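Xylooligosaccharide oxidase (Myceliophthora thermophila, PDB 5L6G) oxidises the C1 hydroxyl of xylooligosaccharides and related sugars to lactones with a bicovalently bound FAD, passing the electrons to oxygen to give hydrogen peroxide. Local coordinates at residues A[204-216]-A[391-403]. Numbering follows the deposited sequence.
Sequences PDLFWALRGAGSN and RVPPGAGSYAFRD. With FAD (flavin-adenine dinucleotide), chain D.
The carbonyl oxygen of Trp208 is gripped by two amides from opposite faces of its plane: Arg211 N, three residues further along the chain, and Ser398 N at 3.0 Å from Trp208 O. It illustrates how the C-terminal part of a helix, here 204-213 of the PCMH-type FAD-binding domain, can bind a loop through its carbonyls, in this case the loop joining strands 374-381 and 409-417. Ser398 OG, held between the backbone N and the carbonyl carbon (chi1 61°), reaches the next carbonyl, Ala209 O, which also accepts from Ala213 N. Arg211, centre of an inverse gamma turn, offers its own O to Tyr399 N. At Gly212 a side chain would collide with Tyr399 N and Ser398 OG, and at these backbone angles would also press on Arg211 O. Just beyond, Gly214 and Ser215 line the FAD pocket, so the loop packs on the helix leading into that site.

The Trp208 indole lies flat against the loop. Gly397 C and Ser398 N sit over one face, and Ser398 CB stands 3.7 Å from the centroid of the six-membered ring, only 9° off its normal, a CH-pi contact. Leu473 and Ile476 of helix 470-480 also touch the indole. With the indole cut back to an alanine, Ser398 CB is likely to lose its aromatic platform, and the water at Trp208 NE1 its donor.

The Arg211 chain bends at chi3 (62°), laying its guanidinium against Phe207, with Phe207 CE2 3.4 Å above the guanidinium plane. From there Arg211 NH1 donates to Ala396 O at 2.8 Å, while Arg211 NH2 adds a weak second bond to Ala396 O at 3.1 Å.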
loop_
_atom_site.group_PDB
_atom_site.type_symbol
_atom_site.label_atom_id
_atom_site.label_comp_id
_atom_site.label_asym_id
_atom_site.label_seq_id
_atom_site.Cartn_x
_atom_site.Cartn_y
_atom_site.Cartn_z
ATOM N N PRO A 204 -2.513 23.208 3.207
ATOM C CA PRO A 204 -2.173 22.214 4.216
ATOM C C PRO A 204 -3.287 21.208 4.496
ATOM O O PRO A 204 -2.979 20.062 4.837
ATOM C CB PRO A 204 -1.868 23.050 5.467
ATOM C CG PRO A 204 -2.546 24.361 5.239
ATOM C CD PRO A 204 -2.456 24.583 3.757
ATOM N N ASP A 205 -4.558 21.612 4.356
ATOM C CA ASP A 205 -5.656 20.636 4.483
ATOM C C ASP A 205 -5.567 19.539 3.422
ATOM O O ASP A 205 -5.769 18.364 3.717
ATOM C CB ASP A 205 -7.020 21.294 4.377
ATOM C CG ASP A 205 -7.375 22.119 5.586
ATOM O OD1 ASP A 205 -6.830 21.888 6.690
ATOM O OD2 ASP A 205 -8.210 23.040 5.416
ATOM N N LEU A 206 -5.292 19.936 2.184
ATOM C CA LEU A 206 -5.163 18.995 1.082
ATOM C C LEU A 206 -3.933 18.123 1.294
ATOM O O LEU A 206 -3.978 16.921 1.067
ATOM C CB LEU A 206 -5.064 19.744 -0.256
ATOM C CG LEU A 206 -4.690 18.901 -1.479
ATOM C CD1 LEU A 206 -5.647 17.735 -1.653
ATOM C CD2 LEU A 206 -4.674 19.763 -2.729
ATOM N N PHE A 207 -2.841 18.728 1.743
ATOM C CA PHE A 207 -1.628 17.969 2.011
ATOM C C PHE A 207 -1.913 16.907 3.067
ATOM O O PHE A 207 -1.532 15.749 2.921
ATOM C CB PHE A 207 -0.517 18.897 2.473
ATOM C CG PHE A 207 0.842 18.283 2.382
ATOM C CD1 PHE A 207 1.267 17.715 1.191
ATOM C CD2 PHE A 207 1.687 18.276 3.460
ATOM C CE1 PHE A 207 2.526 17.145 1.084
ATOM C CE2 PHE A 207 2.956 17.713 3.362
ATOM C CZ PHE A 207 3.367 17.148 2.167
ATOM N N TRP A 208 -2.626 17.305 4.112
ATOM C CA TRP A 208 -3.086 16.366 5.138
ATOM C C TRP A 208 -3.953 15.267 4.514
ATOM O O TRP A 208 -3.676 14.085 4.703
ATOM C CB TRP A 208 -3.841 17.126 6.246
ATOM C CG TRP A 208 -4.338 16.252 7.365
ATOM C CD1 TRP A 208 -3.680 15.933 8.505
ATOM C CD2 TRP A 208 -5.609 15.594 7.437
ATOM N NE1 TRP A 208 -4.460 15.116 9.294
ATOM C CE2 TRP A 208 -5.646 14.887 8.650
ATOM C CE3 TRP A 208 -6.716 15.532 6.587
ATOM C CZ2 TRP A 208 -6.744 14.136 9.036
ATOM C CZ3 TRP A 208 -7.808 14.793 6.974
ATOM C CH2 TRP A 208 -7.814 14.097 8.181
ATOM N N ALA A 209 -4.970 15.640 3.737
ATOM C CA ALA A 209 -5.876 14.640 3.153
ATOM C C ALA A 209 -5.162 13.688 2.176
ATOM O O ALA A 209 -5.402 12.476 2.190
ATOM C CB ALA A 209 -7.072 15.303 2.486
ATOM N N LEU A 210 -4.248 14.218 1.367
ATOM C CA LEU A 210 -3.488 13.397 0.430
ATOM C C LEU A 210 -2.698 12.295 1.098
ATOM O O LEU A 210 -2.528 11.210 0.522
ATOM C CB LEU A 210 -2.470 14.232 -0.353
ATOM C CG LEU A 210 -3.004 15.198 -1.397
ATOM C CD1 LEU A 210 -1.836 15.980 -1.988
ATOM C CD2 LEU A 210 -3.782 14.458 -2.472
ATOM N N ARG A 211 -2.182 12.601 2.286
ATOM C CA ARG A 211 -1.211 11.764 2.917
ATOM C C ARG A 211 -1.871 10.689 3.755
ATOM O O ARG A 211 -1.684 10.639 4.977
ATOM C CB ARG A 211 -0.199 12.620 3.696
ATOM C CG ARG A 211 0.847 13.115 2.713
ATOM C CD ARG A 211 1.459 14.421 3.057
ATOM N NE ARG A 211 2.192 14.466 4.305
ATOM C CZ ARG A 211 1.775 15.067 5.411
ATOM N NH1 ARG A 211 0.561 15.615 5.485
ATOM N NH2 ARG A 211 2.580 15.104 6.469
ATOM N N GLY A 212 -2.612 9.826 3.049
ATOM C CA GLY A 212 -3.364 8.719 3.634
ATOM C C GLY A 212 -4.630 8.358 2.867
ATOM O O GLY A 212 -5.056 7.201 2.887
ATOM N N ALA A 213 -5.234 9.346 2.205
ATOM C CA ALA A 213 -6.500 9.142 1.506
ATOM C C ALA A 213 -6.523 9.808 0.133
ATOM O O ALA A 213 -7.590 10.143 -0.381
ATOM C CB ALA A 213 -7.645 9.644 2.370
ATOM N N GLY A 214 -5.346 9.966 -0.472
ATOM C CA GLY A 214 -5.163 10.803 -1.662
ATOM C C GLY A 214 -5.925 10.427 -2.916
ATOM O O GLY A 214 -6.100 11.250 -3.807
ATOM N N SER A 215 -6.450 9.212 -2.978
ATOM C CA SER A 215 -7.287 8.794 -4.100
ATOM C C SER A 215 -8.601 9.555 -4.175
ATOM O O SER A 215 -9.288 9.496 -5.184
ATOM C CB SER A 215 -7.597 7.291 -4.016
ATOM O OG SER A 215 -8.069 6.925 -2.729
ATOM N N ASN A 216 -8.953 10.262 -3.110
ATOM C CA ASN A 216 -10.263 10.885 -3.013
ATOM C C ASN A 216 -10.304 12.360 -3.380
ATOM O O ASN A 216 -11.392 12.919 -3.481
ATOM C CB ASN A 216 -10.780 10.741 -1.582
ATOM C CG ASN A 216 -11.070 9.308 -1.221
ATOM O OD1 ASN A 216 -12.056 8.751 -1.685
ATOM N ND2 ASN A 216 -10.204 8.696 -0.411
ATOM N N ARG A 391 6.096 7.116 15.046
ATOM C CA ARG A 391 6.641 8.350 15.601
ATOM C C ARG A 391 6.100 9.580 14.876
ATOM O O ARG A 391 6.275 10.697 15.336
ATOM C CB ARG A 391 8.170 8.343 15.535
ATOM C CG ARG A 391 8.781 7.601 16.696
ATOM C CD ARG A 391 10.289 7.468 16.577
ATOM N NE ARG A 391 10.829 6.810 17.764
ATOM C CZ ARG A 391 12.019 6.222 17.836
ATOM N NH1 ARG A 391 12.818 6.165 16.778
ATOM N NH2 ARG A 391 12.414 5.677 18.981
ATOM N N VAL A 392 5.465 9.382 13.730
ATOM C CA VAL A 392 4.822 10.486 13.045
ATOM C C VAL A 392 3.682 10.978 13.945
ATOM O O VAL A 392 2.858 10.159 14.377
ATOM C CB VAL A 392 4.262 10.060 11.666
ATOM C CG1 VAL A 392 3.332 11.127 11.104
ATOM C CG2 VAL A 392 5.394 9.764 10.692
ATOM N N PRO A 393 3.629 12.301 14.234
ATOM C CA PRO A 393 2.575 12.837 15.109
ATOM C C PRO A 393 1.155 12.573 14.596
ATOM O O PRO A 393 0.946 12.536 13.376
ATOM C CB PRO A 393 2.836 14.347 15.115
ATOM C CG PRO A 393 4.243 14.504 14.669
ATOM C CD PRO A 393 4.567 13.349 13.786
ATOM N N PRO A 394 0.190 12.389 15.527
ATOM C CA PRO A 394 -1.189 12.032 15.167
ATOM C C PRO A 394 -1.917 13.060 14.308
ATOM O O PRO A 394 -2.930 12.712 13.709
ATOM C CB PRO A 394 -1.911 11.895 16.518
ATOM C CG PRO A 394 -0.966 12.362 17.564
ATOM C CD PRO A 394 0.415 12.346 16.987
ATOM N N GLY A 395 -1.445 14.307 14.276
ATOM C CA GLY A 395 -2.037 15.333 13.410
ATOM C C GLY A 395 -1.357 15.540 12.061
ATOM O O GLY A 395 -1.802 16.368 11.268
ATOM N N ALA A 396 -0.285 14.801 11.779
ATOM C CA ALA A 396 0.524 15.046 10.576
ATOM C C ALA A 396 -0.175 14.782 9.244
ATOM O O ALA A 396 0.101 15.483 8.268
ATOM C CB ALA A 396 1.807 14.242 10.623
ATOM N N GLY A 397 -1.047 13.778 9.184
ATOM C CA GLY A 397 -1.644 13.358 7.915
ATOM C C GLY A 397 -2.895 12.536 8.137
ATOM O O GLY A 397 -3.144 12.075 9.244
ATOM N N SER A 398 -3.682 12.340 7.095
ATOM C CA SER A 398 -4.937 11.604 7.245
ATOM C C SER A 398 -4.716 10.118 7.503
ATOM O O SER A 398 -5.582 9.456 8.076
ATOM C CB SER A 398 -5.811 11.776 6.018
ATOM O OG SER A 398 -5.152 11.262 4.882
ATOM N N TYR A 399 -3.564 9.586 7.097
ATOM C CA TYR A 399 -3.237 8.194 7.410
ATOM C C TYR A 399 -3.440 7.964 8.929
ATOM O O TYR A 399 -2.880 8.686 9.746
ATOM C CB TYR A 399 -1.816 7.837 6.950
ATOM C CG TYR A 399 -1.466 6.398 7.267
ATOM C CD1 TYR A 399 -1.745 5.392 6.352
ATOM C CD2 TYR A 399 -0.865 6.051 8.470
ATOM C CE1 TYR A 399 -1.467 4.069 6.627
ATOM C CE2 TYR A 399 -0.578 4.710 8.770
ATOM C CZ TYR A 399 -0.887 3.729 7.837
ATOM O OH TYR A 399 -0.625 2.398 8.053
ATOM N N ALA A 400 -4.210 6.939 9.302
ATOM C CA ALA A 400 -4.824 6.895 10.632
ATOM C C ALA A 400 -4.011 6.206 11.713
ATOM O O ALA A 400 -4.291 6.352 12.899
ATOM C CB ALA A 400 -6.206 6.243 10.550
ATOM N N PHE A 401 -3.031 5.422 11.312
ATOM C CA PHE A 401 -2.476 4.417 12.206
ATOM C C PHE A 401 -1.064 4.755 12.660
ATOM O O PHE A 401 -0.093 4.151 12.213
ATOM C CB PHE A 401 -2.574 3.060 11.527
ATOM C CG PHE A 401 -3.959 2.768 11.009
ATOM C CD1 PHE A 401 -5.024 2.661 11.885
ATOM C CD2 PHE A 401 -4.202 2.623 9.673
ATOM C CE1 PHE A 401 -6.306 2.417 11.424
ATOM C CE2 PHE A 401 -5.485 2.376 9.203
ATOM C CZ PHE A 401 -6.533 2.270 10.072
ATOM N N ARG A 402 -0.989 5.709 13.581
ATOM C CA ARG A 402 0.275 6.270 14.049
ATOM C C ARG A 402 0.608 6.104 15.525
ATOM O O ARG A 402 1.659 6.558 15.957
ATOM C CB ARG A 402 0.261 7.766 13.749
ATOM C CG ARG A 402 0.135 8.060 12.284
ATOM C CD ARG A 402 1.303 7.496 11.484
ATOM N NE ARG A 402 1.339 8.094 10.147
ATOM C CZ ARG A 402 2.307 7.940 9.238
ATOM N NH1 ARG A 402 3.403 7.213 9.477
ATOM N NH2 ARG A 402 2.185 8.557 8.068
ATOM N N ASP A 403 -0.302 5.533 16.301
ATOM C CA ASP A 403 -0.086 5.292 17.722
ATOM C C ASP A 403 0.862 4.117 17.945
ATOM O O ASP A 403 0.573 3.010 17.534
ATOM C CB ASP A 403 -1.413 5.032 18.426
ATOM C CG ASP A 403 -1.279 5.078 19.919
ATOM O OD1 ASP A 403 -0.632 4.176 20.491
ATOM O OD2 ASP A 403 -1.783 6.044 20.519
HETATM P PA FAD D . -3.629 1.820 -8.649
HETATM O O1A FAD D . -3.134 2.472 -9.919
HETATM O O2A FAD D . -4.571 0.670 -8.809
HETATM O O5B FAD D . -4.160 2.913 -7.651
HETATM C C5B FAD D . -4.663 2.618 -6.344
HETATM C C4B FAD D . -5.550 3.748 -5.871
HETATM O O4B FAD D . -4.790 4.959 -5.827
HETATM C C3B FAD D . -6.719 4.010 -6.806
HETATM O O3B FAD D . -7.812 4.500 -6.059
HETATM C C2B FAD D . -6.205 5.106 -7.703
HETATM O O2B FAD D . -7.234 5.856 -8.338
HETATM C C1B FAD D . -5.363 5.907 -6.735
HETATM N N9A FAD D . -4.310 6.632 -7.448
HETATM C C8A FAD D . -3.373 6.149 -8.258
HETATM N N7A FAD D . -2.593 7.146 -8.741
HETATM C C5A FAD D . -3.064 8.266 -8.195
HETATM C C6A FAD D . -2.721 9.682 -8.304
HETATM N N6A FAD D . -1.674 10.000 -9.089
HETATM N N1A FAD D . -3.478 10.563 -7.617
HETATM C C2A FAD D . -4.500 10.208 -6.835
HETATM N N3A FAD D . -4.874 8.902 -6.687
HETATM C C4A FAD D . -4.185 7.931 -7.347
HETATM N N1 FAD D . 1.541 -2.248 -0.206
HETATM C C2 FAD D . 2.349 -1.995 0.872
HETATM O O2 FAD D . 1.988 -1.128 1.717
HETATM N N3 FAD D . 3.536 -2.633 1.017
HETATM C C4 FAD D . 3.993 -3.538 0.119
HETATM O O4 FAD D . 5.096 -4.143 0.240
HETATM C C4X FAD D . 3.174 -3.870 -1.067
HETATM N N5 FAD D . 3.552 -4.771 -2.020
HETATM C C5X FAD D . 2.787 -5.049 -3.141
HETATM C C6 FAD D . 3.198 -5.954 -4.129
HETATM C C7 FAD D . 2.371 -6.209 -5.235
HETATM C C7M FAD D . 2.841 -7.207 -6.264
HETATM C C8 FAD D . 1.064 -5.485 -5.410
HETATM C C8M FAD D . 0.183 -5.687 -6.638
HETATM C C9 FAD D . 0.686 -4.582 -4.422
HETATM C C9A FAD D . 1.482 -4.344 -3.287
HETATM N N10 FAD D . 1.095 -3.439 -2.263
HETATM C C10 FAD D . 1.890 -3.161 -1.149
HETATM C "C1'" FAD D . -0.167 -2.711 -2.316
HETATM C "C2'" FAD D . -0.028 -1.369 -2.962
HETATM O "O2'" FAD D . 0.556 -0.492 -1.995
HETATM C "C3'" FAD D . -1.439 -0.897 -3.262
HETATM O "O3'" FAD D . -2.127 -1.830 -4.104
HETATM C "C4'" FAD D . -1.355 0.466 -3.955
HETATM O "O4'" FAD D . -2.524 1.227 -3.620
HETATM C "C5'" FAD D . -1.210 0.267 -5.443
HETATM O "O5'" FAD D . -0.765 1.484 -6.047
HETATM P P FAD D . -0.879 1.594 -7.617
HETATM O O1P FAD D . -0.569 2.983 -8.079
HETATM O O2P FAD D . -0.120 0.477 -8.260
HETATM O O3P FAD D . -2.404 1.161 -7.845
HETATM O O HOH W 1 -4.156 13.471 11.644
HETATM O O HOH W 2 0.310 10.721 6.904
#